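Local coordinates for protein VirX1 (Cyanophage Syn10, PDB 6QGM) that iodinates diverse substrates as a viral halogenase, probably of the flavin-dependent type, at residues V45-T49 against Y165-A169; N250-T256 against K322-I328; I328-R333 against S347-E352. All blocks are in the same frame, centred on the assembly; numbering follows the deposited sequence.

The three contacts lie in three different sheets of the chain. Interactions 1 and 2 are antiparallel strand pairings, interaction 3 only briefly and loosely so. Interaction 1, at the edge of a small sheet, is largely buried; interactions 2 and 3 are partly so, and Lys322 and Phe324 of interaction 2 are exposed. Interactions 2 and 3 share Ile328, and Asn250 joins them by hydrogen bonds to His330 and Glu352. Interaction 1 touches neither, its centre about 16 Å from that of interaction 2. Chemistry differs too: one carbonyl takes both N-H and hydroxyl of Thr49 in interaction 1, interaction 2 adds methionine on histidine to its own threonine-carbonyl bond, and interaction 3 has an aromatic pair.

Interaction 1 of 3, residues V45-T49 against Y165-A169; sequences VGEST and YHIDA
Glu47 and Ile167 form the central hydrogen-bonded pair of an antiparallel strand contact at the edge of a small three-stranded sheet, in which 46-48 is an outermost strand and 164-168 the middle one. The axes of the paired parts approach to 4.7 Å with their directions 154° apart. Glu47 N donates to Ile167 O at 2.8 Å, and Ile167 N returns a bond to Glu47 O at 3.0 Å. Gly46 with Asp168 and Ser48 with His166 flank this pair as non-hydrogen-bonded partners. Beyond Gly46 the pairing fades into a weak bond from Ala169 N to Val45 O, 3.4 Å long.

At the other end Thr49 grips one carbonyl twice. Thr49 N, 3.1 Å from Tyr165 O, lies nearly in line with the C=O of Tyr165, but its N-H points off that line and the bond is bent (141° at the hydrogen). Thr49 OG1 meets Tyr165 O at 2.9 Å, in the carbonyl plane on a lone pair. A chi1 of 67° sets OG1 between the backbone N and the carbonyl carbon, within reach of the acceptor that the N-H already uses. Thr49 CG2 lies 4.1 Å from Ile167 CD1, the two side chains running roughly perpendicular. On the opposite face of the sheet, Ser48 CB approaches His166 CD2 obliquely at 3.5 Å.

His166 is fixed through both ring nitrogens, by Thr74 and Thr271, and Ser48 OG bonds to Ser356. Asp168 caps the start of helix 169-181 and forms a salt bridge with Arg289; Ile167 packs on helix 52-59, and strand 74-76 completes the sheet beyond strand 164-168.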
loop_
_atom_site.group_PDB
_atom_site.type_symbol
_atom_site.label_atom_id
_atom_site.label_comp_id
_atom_site.label_asym_id
_atom_site.label_seq_id
_atom_site.Cartn_x
_atom_site.Cartn_y
_atom_site.Cartn_z
ATOM N N VAL B 45 -4.290 31.523 28.662
ATOM C CA VAL B 45 -4.237 30.114 29.179
ATOM C C VAL B 45 -3.082 29.345 28.496
ATOM O O VAL B 45 -2.825 29.545 27.272
ATOM C CB VAL B 45 -5.601 29.392 29.080
ATOM C CG1 VAL B 45 -6.732 30.303 28.602
ATOM C CG2 VAL B 45 -5.591 28.099 28.276
ATOM N N GLY B 46 -2.359 28.573 29.301
ATOM C CA GLY B 46 -1.107 27.934 28.875
ATOM C C GLY B 46 -1.376 26.788 27.922
ATOM O O GLY B 46 -2.348 26.085 28.127
ATOM N N GLU B 47 -0.503 26.584 26.937
ATOM C CA GLU B 47 -0.547 25.434 25.995
ATOM C C GLU B 47 0.876 25.034 25.589
ATOM O O GLU B 47 1.697 25.943 25.379
ATOM C CB GLU B 47 -1.317 25.861 24.757
ATOM C CG GLU B 47 -2.008 24.731 24.042
ATOM C CD GLU B 47 -2.761 25.217 22.823
ATOM O OE1 GLU B 47 -2.896 26.457 22.684
ATOM O OE2 GLU B 47 -3.207 24.365 22.016
ATOM N N SER B 48 1.132 23.740 25.419
ATOM C CA SER B 48 2.433 23.191 24.948
ATOM C C SER B 48 2.354 22.944 23.438
ATOM O O SER B 48 1.240 22.756 22.910
ATOM C CB SER B 48 2.865 21.952 25.732
ATOM O OG SER B 48 2.028 20.855 25.490
ATOM N N THR B 49 3.506 23.000 22.772
ATOM C CA THR B 49 3.664 22.918 21.303
ATOM C C THR B 49 4.414 21.630 20.966
ATOM O O THR B 49 4.899 20.956 21.887
ATOM C CB THR B 49 4.390 24.166 20.787
ATOM O OG1 THR B 49 5.733 24.138 21.287
ATOM C CG2 THR B 49 3.721 25.471 21.188
ATOM N N TYR B 165 8.183 24.367 23.115
ATOM C CA TYR B 165 7.868 25.524 23.999
ATOM C C TYR B 165 6.542 25.305 24.730
ATOM O O TYR B 165 5.642 24.667 24.173
ATOM C CB TYR B 165 7.806 26.808 23.170
ATOM C CG TYR B 165 8.994 27.023 22.263
ATOM C CD1 TYR B 165 9.040 26.483 20.987
ATOM C CD2 TYR B 165 10.088 27.758 22.674
ATOM C CE1 TYR B 165 10.127 26.668 20.144
ATOM C CE2 TYR B 165 11.188 27.948 21.851
ATOM C CZ TYR B 165 11.205 27.412 20.580
ATOM O OH TYR B 165 12.281 27.618 19.772
ATOM N N HIS B 166 6.462 25.780 25.971
ATOM C CA HIS B 166 5.208 26.100 26.714
ATOM C C HIS B 166 4.937 27.593 26.533
ATOM O O HIS B 166 5.867 28.368 26.754
ATOM C CB HIS B 166 5.334 25.739 28.202
ATOM C CG HIS B 166 5.711 24.317 28.449
ATOM N ND1 HIS B 166 6.916 23.959 29.013
ATOM C CD2 HIS B 166 5.049 23.168 28.233
ATOM C CE1 HIS B 166 6.967 22.654 29.151
ATOM N NE2 HIS B 166 5.822 22.141 28.683
ATOM N N ILE B 167 3.741 27.980 26.100
ATOM C CA ILE B 167 3.393 29.398 25.792
ATOM C C ILE B 167 2.031 29.727 26.401
ATOM O O ILE B 167 1.190 28.813 26.545
ATOM C CB ILE B 167 3.417 29.639 24.269
ATOM C CG1 ILE B 167 2.253 28.947 23.565
ATOM C CG2 ILE B 167 4.766 29.219 23.671
ATOM C CD1 ILE B 167 2.211 29.172 22.075
ATOM N N ASP B 168 1.832 30.994 26.754
ATOM C CA ASP B 168 0.496 31.613 26.938
ATOM C C ASP B 168 0.027 31.991 25.532
ATOM O O ASP B 168 0.620 32.920 24.946
ATOM C CB ASP B 168 0.589 32.802 27.898
ATOM C CG ASP B 168 -0.667 33.647 28.057
ATOM O OD1 ASP B 168 -1.456 33.744 27.097
ATOM O OD2 ASP B 168 -0.839 34.232 29.130
ATOM N N ALA B 169 -0.961 31.274 24.989
ATOM C CA ALA B 169 -1.367 31.374 23.567
ATOM C C ALA B 169 -1.900 32.776 23.241
ATOM O O ALA B 169 -1.641 33.245 22.131
ATOM C CB ALA B 169 -2.386 30.303 23.282
#

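Interaction 2 of 3, residues N250-T256 against K322-I328; sequences NDKAMAT and KIFHIDI
Met254 rests against both Ile323 and His325. Its CB lies 3.5 Å from Ile323 CG2 and over a face of the His325 ring, 4.2 Å from the centroid and 28° off the normal, a CH-pi contact. CG still borders Ile323 CG2, at 4.1 Å. SD stands oblique to the imidazole, 5.0 Å from its centroid. The bend at chi3 (71°) turns the terminal methyl back toward the ring, where CE meets His325 NE2 at 3.4 Å. The methionine chain thus runs alongside the imidazole, both leaving the sheet in one direction.

On the other face Ala255 CB touches Ile326 CD1, while Ile328 CG2 lies 4.0 Å from Ala253 CB and Ile328 CG1 sits against the Asp251 carbonyl. The backbones carry two hydrogen-bonded pairs, Ala253 with Ile326 and Ala255 with Phe324; the bond from Ile326 N to Ala253 O measures 2.8 Å. Past them Thr256 OG1 donates to Lys322 O at 2.6 Å from well above the carbonyl plane, 56° out of it.

Strand 324-327 is an outermost strand of the seven-stranded mixed sheet, and 252-258 joins it to 290-296. There Asp251 and Lys252 both face Tyr296, the geometry of a classic beta bulge.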
loop_
_atom_site.group_PDB
_atom_site.type_symbol
_atom_site.label_atom_id
_atom_site.label_comp_id
_atom_site.label_asym_id
_atom_site.label_seq_id
_atom_site.Cartn_x
_atom_site.Cartn_y
_atom_site.Cartn_z
ATOM N N ASN B 250 -13.060 11.148 25.904
ATOM C CA ASN B 250 -12.988 12.457 26.607
ATOM C C ASN B 250 -13.746 13.510 25.793
ATOM O O ASN B 250 -13.402 13.731 24.646
ATOM C CB ASN B 250 -11.532 12.823 26.934
ATOM C CG ASN B 250 -10.908 11.846 27.906
ATOM O OD1 ASN B 250 -11.625 11.165 28.628
ATOM N ND2 ASN B 250 -9.583 11.777 27.941
ATOM N N ASP B 251 -14.772 14.109 26.384
ATOM C CA ASP B 251 -15.689 15.071 25.714
ATOM C C ASP B 251 -15.804 16.362 26.532
ATOM O O ASP B 251 -16.501 17.282 26.069
ATOM C CB ASP B 251 -17.054 14.420 25.512
ATOM C CG ASP B 251 -17.677 13.934 26.808
ATOM O OD1 ASP B 251 -16.912 13.709 27.777
ATOM O OD2 ASP B 251 -18.907 13.763 26.834
ATOM N N LYS B 252 -15.141 16.433 27.691
ATOM C CA LYS B 252 -15.159 17.607 28.603
ATOM C C LYS B 252 -13.728 17.969 28.999
ATOM O O LYS B 252 -12.862 17.057 29.028
ATOM C CB LYS B 252 -15.944 17.272 29.868
ATOM C CG LYS B 252 -17.361 16.773 29.649
ATOM C CD LYS B 252 -18.192 17.711 28.804
ATOM C CE LYS B 252 -19.637 17.282 28.680
ATOM N NZ LYS B 252 -20.560 18.439 28.774
ATOM N N ALA B 253 -13.493 19.237 29.332
ATOM C CA ALA B 253 -12.247 19.705 29.987
ATOM C C ALA B 253 -12.597 20.784 31.009
ATOM O O ALA B 253 -13.532 21.552 30.776
ATOM C CB ALA B 253 -11.249 20.212 28.970
ATOM N N MET B 254 -11.901 20.798 32.134
ATOM C CA MET B 254 -11.818 21.969 33.039
ATOM C C MET B 254 -10.336 22.363 33.109
ATOM O O MET B 254 -9.474 21.488 32.903
ATOM C CB MET B 254 -12.396 21.650 34.427
ATOM C CG MET B 254 -11.813 20.410 35.067
ATOM S SD MET B 254 -12.636 19.937 36.570
ATOM C CE MET B 254 -14.197 19.340 35.930
ATOM N N ALA B 255 -10.050 23.652 33.305
ATOM C CA ALA B 255 -8.687 24.229 33.269
ATOM C C ALA B 255 -8.573 25.284 34.367
ATOM O O ALA B 255 -9.612 25.828 34.799
ATOM C CB ALA B 255 -8.399 24.791 31.903
ATOM N N THR B 256 -7.348 25.519 34.830
ATOM C CA THR B 256 -7.052 26.446 35.942
ATOM C C THR B 256 -5.604 26.934 35.840
ATOM O O THR B 256 -4.815 26.393 35.016
ATOM C CB THR B 256 -7.386 25.781 37.289
ATOM O OG1 THR B 256 -7.366 26.776 38.310
ATOM C CG2 THR B 256 -6.453 24.643 37.659
ATOM N N LYS B 322 -9.357 28.845 40.728
ATOM C CA LYS B 322 -10.498 29.205 39.848
ATOM C C LYS B 322 -10.482 28.264 38.634
ATOM O O LYS B 322 -9.483 28.278 37.904
ATOM C CB LYS B 322 -10.371 30.681 39.472
ATOM C CG LYS B 322 -11.553 31.311 38.764
ATOM C CD LYS B 322 -11.337 32.807 38.627
ATOM C CE LYS B 322 -12.499 33.556 37.991
ATOM N NZ LYS B 322 -12.045 34.644 37.082
ATOM N N ILE B 323 -11.547 27.481 38.449
ATOM C CA ILE B 323 -11.668 26.407 37.417
ATOM C C ILE B 323 -12.700 26.842 36.373
ATOM O O ILE B 323 -13.835 27.220 36.767
ATOM C CB ILE B 323 -12.043 25.052 38.056
ATOM C CG1 ILE B 323 -10.973 24.608 39.060
ATOM C CG2 ILE B 323 -12.314 23.991 37.000
ATOM C CD1 ILE B 323 -11.198 23.245 39.642
ATOM N N PHE B 324 -12.294 26.795 35.093
ATOM C CA PHE B 324 -13.121 27.148 33.918
ATOM C C PHE B 324 -13.419 25.872 33.125
ATOM O O PHE B 324 -12.457 25.276 32.621
ATOM C CB PHE B 324 -12.412 28.244 33.111
ATOM C CG PHE B 324 -12.400 29.595 33.795
ATOM C CD1 PHE B 324 -13.590 30.216 34.192
ATOM C CD2 PHE B 324 -11.205 30.189 34.183
ATOM C CE1 PHE B 324 -13.578 31.428 34.862
ATOM C CE2 PHE B 324 -11.192 31.399 34.857
ATOM C CZ PHE B 324 -12.377 32.018 35.183
ATOM N N HIS B 325 -14.696 25.517 32.979
ATOM C CA HIS B 325 -15.191 24.347 32.208
ATOM C C HIS B 325 -15.313 24.714 30.735
ATOM O O HIS B 325 -15.906 25.736 30.420
ATOM C CB HIS B 325 -16.531 23.855 32.763
ATOM C CG HIS B 325 -16.388 23.353 34.151
ATOM N ND1 HIS B 325 -16.389 24.202 35.228
ATOM C CD2 HIS B 325 -16.160 22.114 34.641
ATOM C CE1 HIS B 325 -16.171 23.521 36.323
ATOM N NE2 HIS B 325 -16.051 22.235 36.003
ATOM N N ILE B 326 -14.757 23.870 29.879
ATOM C CA ILE B 326 -14.788 24.041 28.407
ATOM C C ILE B 326 -15.522 22.834 27.829
ATOM O O ILE B 326 -15.298 21.672 28.287
ATOM C CB ILE B 326 -13.381 24.199 27.814
ATOM C CG1 ILE B 326 -12.458 25.035 28.704
ATOM C CG2 ILE B 326 -13.501 24.791 26.421
ATOM C CD1 ILE B 326 -11.010 24.553 28.717
ATOM N N ASP B 327 -16.394 23.124 26.868
ATOM C CA ASP B 327 -17.116 22.105 26.070
ATOM C C ASP B 327 -16.265 21.903 24.813
ATOM O O ASP B 327 -16.166 22.873 24.026
ATOM C CB ASP B 327 -18.547 22.597 25.837
ATOM C CG ASP B 327 -18.655 24.122 25.808
ATOM O OD1 ASP B 327 -17.639 24.793 25.456
ATOM O OD2 ASP B 327 -19.731 24.625 26.130
ATOM N N ILE B 328 -15.626 20.732 24.697
ATOM C CA ILE B 328 -14.561 20.500 23.686
ATOM C C ILE B 328 -15.210 19.778 22.504
ATOM O O ILE B 328 -15.820 18.694 22.735
ATOM C CB ILE B 328 -13.357 19.723 24.255
ATOM C CG1 ILE B 328 -13.753 18.394 24.905
ATOM C CG2 ILE B 328 -12.576 20.619 25.202
ATOM C CD1 ILE B 328 -12.652 17.351 24.859
#

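Interaction 3 of 3, residues I328-R333 against S347-E352; sequences IGHGKR and SYGFIE
Lys332 and Gly349, a non-hydrogen-bonded pair with CA atoms 4.0 Å apart, centre a short, loose antiparallel pairing between segments that splay apart. Beside them Arg333 N reaches Tyr348 O at 2.8 Å, close to straight. On the other side the pairing extends loosely to Gly331 and Phe350: Phe350 N donates to Gly331 O at 3.0 Å, and the return bond from Gly331 N to Phe350 O is longer, 3.2 Å, and bent.

The aromatic contact is T-shaped: Phe350 turns its edge to the face of His330, with ring centroids 5.9 Å apart and planes at 73°. Gly329 and His330 are the centres of successive inverse gamma turns, which lead the chain from the large sheet into this pairing. With strand 241-243, strands 331-333 and 349-350 make a small antiparallel sheet in which 331-333 is the middle strand.

Apolar packing adds Ile328 CD1, 4.0 Å from Phe350 CE1, the two side chains crossing at a slant. Glu352 CG sits 3.4 Å from His330 CE1, the carboxylate plane 73° from the imidazole, with OE2 at the ring's edge. Arg333 CB borders Tyr348 CD1 at 4.1 Å; a chi1 of 164° swings the tyrosine ring away from its own N and back beside Arg333.

Polar ends are held from outside. His330 ND1 bonds to Asn250 O, and the Glu352 carboxylate is fixed by Asn250, Trp280 and Tyr407. Lys332 NZ bridges to Asp393 and Asp397 on helix 382-408, whereas Arg333 NH1 bonds to Glu239 O.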
loop_
_atom_site.group_PDB
_atom_site.type_symbol
_atom_site.label_atom_id
_atom_site.label_comp_id
_atom_site.label_asym_id
_atom_site.label_seq_id
_atom_site.Cartn_x
_atom_site.Cartn_y
_atom_site.Cartn_z
ATOM N N ILE B 328 -15.626 20.732 24.697
ATOM C CA ILE B 328 -14.561 20.500 23.686
ATOM C C ILE B 328 -15.210 19.778 22.504
ATOM O O ILE B 328 -15.820 18.694 22.735
ATOM C CB ILE B 328 -13.357 19.723 24.255
ATOM C CG1 ILE B 328 -13.753 18.394 24.905
ATOM C CG2 ILE B 328 -12.576 20.619 25.202
ATOM C CD1 ILE B 328 -12.652 17.351 24.859
ATOM N N GLY B 329 -15.076 20.358 21.301
ATOM C CA GLY B 329 -15.387 19.676 20.040
ATOM C C GLY B 329 -14.334 18.632 19.706
ATOM O O GLY B 329 -13.487 18.976 18.868
ATOM N N HIS B 330 -14.408 17.428 20.298
ATOM C CA HIS B 330 -13.377 16.364 20.166
ATOM C C HIS B 330 -13.620 15.567 18.875
ATOM O O HIS B 330 -14.300 14.515 18.912
ATOM C CB HIS B 330 -13.335 15.465 21.408
ATOM C CG HIS B 330 -12.005 14.820 21.630
ATOM N ND1 HIS B 330 -11.688 14.183 22.795
ATOM C CD2 HIS B 330 -10.905 14.749 20.856
ATOM C CE1 HIS B 330 -10.460 13.717 22.725
ATOM N NE2 HIS B 330 -9.957 14.054 21.548
ATOM N N GLY B 331 -13.072 16.072 17.773
ATOM C CA GLY B 331 -13.378 15.589 16.419
ATOM C C GLY B 331 -12.907 16.575 15.376
ATOM O O GLY B 331 -11.997 17.373 15.668
ATOM N N LYS B 332 -13.522 16.524 14.199
ATOM C CA LYS B 332 -13.182 17.367 13.028
ATOM C C LYS B 332 -14.457 17.616 12.229
ATOM O O LYS B 332 -15.338 16.734 12.212
ATOM C CB LYS B 332 -12.195 16.636 12.118
ATOM C CG LYS B 332 -12.526 15.157 11.968
ATOM C CD LYS B 332 -11.966 14.492 10.764
ATOM C CE LYS B 332 -12.684 13.191 10.484
ATOM N NZ LYS B 332 -11.992 12.411 9.426
ATOM N N ARG B 333 -14.527 18.768 11.572
ATOM C CA ARG B 333 -15.482 19.000 10.469
ATOM C C ARG B 333 -15.123 18.024 9.337
ATOM O O ARG B 333 -13.937 17.618 9.222
ATOM C CB ARG B 333 -15.414 20.455 10.014
ATOM C CG ARG B 333 -15.670 21.473 11.115
ATOM C CD ARG B 333 -17.120 21.461 11.550
ATOM N NE ARG B 333 -17.316 22.025 12.877
ATOM C CZ ARG B 333 -18.498 22.126 13.459
ATOM N NH1 ARG B 333 -19.585 21.727 12.819
ATOM N NH2 ARG B 333 -18.599 22.626 14.671
ATOM N N SER B 347 -12.123 25.690 15.225
ATOM C CA SER B 347 -13.263 25.824 14.282
ATOM C C SER B 347 -13.292 24.627 13.321
ATOM O O SER B 347 -14.396 24.256 12.877
ATOM C CB SER B 347 -13.190 27.119 13.523
ATOM O OG SER B 347 -11.974 27.201 12.813
ATOM N N TYR B 348 -12.126 24.051 13.002
ATOM C CA TYR B 348 -12.015 22.863 12.109
ATOM C C TYR B 348 -11.984 21.577 12.936
ATOM O O TYR B 348 -12.846 20.690 12.707
ATOM C CB TYR B 348 -10.795 22.914 11.188
ATOM C CG TYR B 348 -10.486 21.566 10.582
ATOM C CD1 TYR B 348 -11.357 20.970 9.692
ATOM C CD2 TYR B 348 -9.353 20.860 10.930
ATOM C CE1 TYR B 348 -11.115 19.725 9.144
ATOM C CE2 TYR B 348 -9.086 19.606 10.407
ATOM C CZ TYR B 348 -9.967 19.031 9.507
ATOM O OH TYR B 348 -9.686 17.798 8.979
ATOM N N GLY B 349 -11.012 21.447 13.843
ATOM C CA GLY B 349 -10.748 20.173 14.552
ATOM C C GLY B 349 -9.993 20.375 15.852
ATOM O O GLY B 349 -9.431 21.478 16.085
ATOM N N PHE B 350 -9.994 19.343 16.689
ATOM C CA PHE B 350 -9.339 19.340 18.015
ATOM C C PHE B 350 -9.133 17.884 18.443
ATOM O O PHE B 350 -10.079 17.084 18.346
ATOM C CB PHE B 350 -10.186 20.163 18.994
ATOM C CG PHE B 350 -9.755 20.078 20.436
ATOM C CD1 PHE B 350 -10.165 19.031 21.241
ATOM C CD2 PHE B 350 -8.921 21.040 20.988
ATOM C CE1 PHE B 350 -9.768 18.960 22.571
ATOM C CE2 PHE B 350 -8.519 20.958 22.313
ATOM C CZ PHE B 350 -8.951 19.927 23.099
ATOM N N ILE B 351 -7.923 17.552 18.883
ATOM C CA ILE B 351 -7.605 16.329 19.676
ATOM C C ILE B 351 -7.238 16.799 21.080
ATOM O O ILE B 351 -6.527 17.791 21.186
ATOM C CB ILE B 351 -6.470 15.515 19.027
ATOM C CG1 ILE B 351 -6.707 15.302 17.535
ATOM C CG2 ILE B 351 -6.249 14.199 19.756
ATOM C CD1 ILE B 351 -5.451 15.023 16.752
ATOM N N GLU B 352 -7.737 16.139 22.123
ATOM C CA GLU B 352 -7.320 16.442 23.514
ATOM C C GLU B 352 -5.796 16.480 23.507
ATOM O O GLU B 352 -5.168 15.661 22.832
ATOM C CB GLU B 352 -7.896 15.413 24.482
ATOM C CG GLU B 352 -7.424 13.975 24.244
ATOM C CD GLU B 352 -7.955 13.013 25.284
ATOM O OE1 GLU B 352 -8.289 13.498 26.371
ATOM O OE2 GLU B 352 -8.121 11.835 24.996
#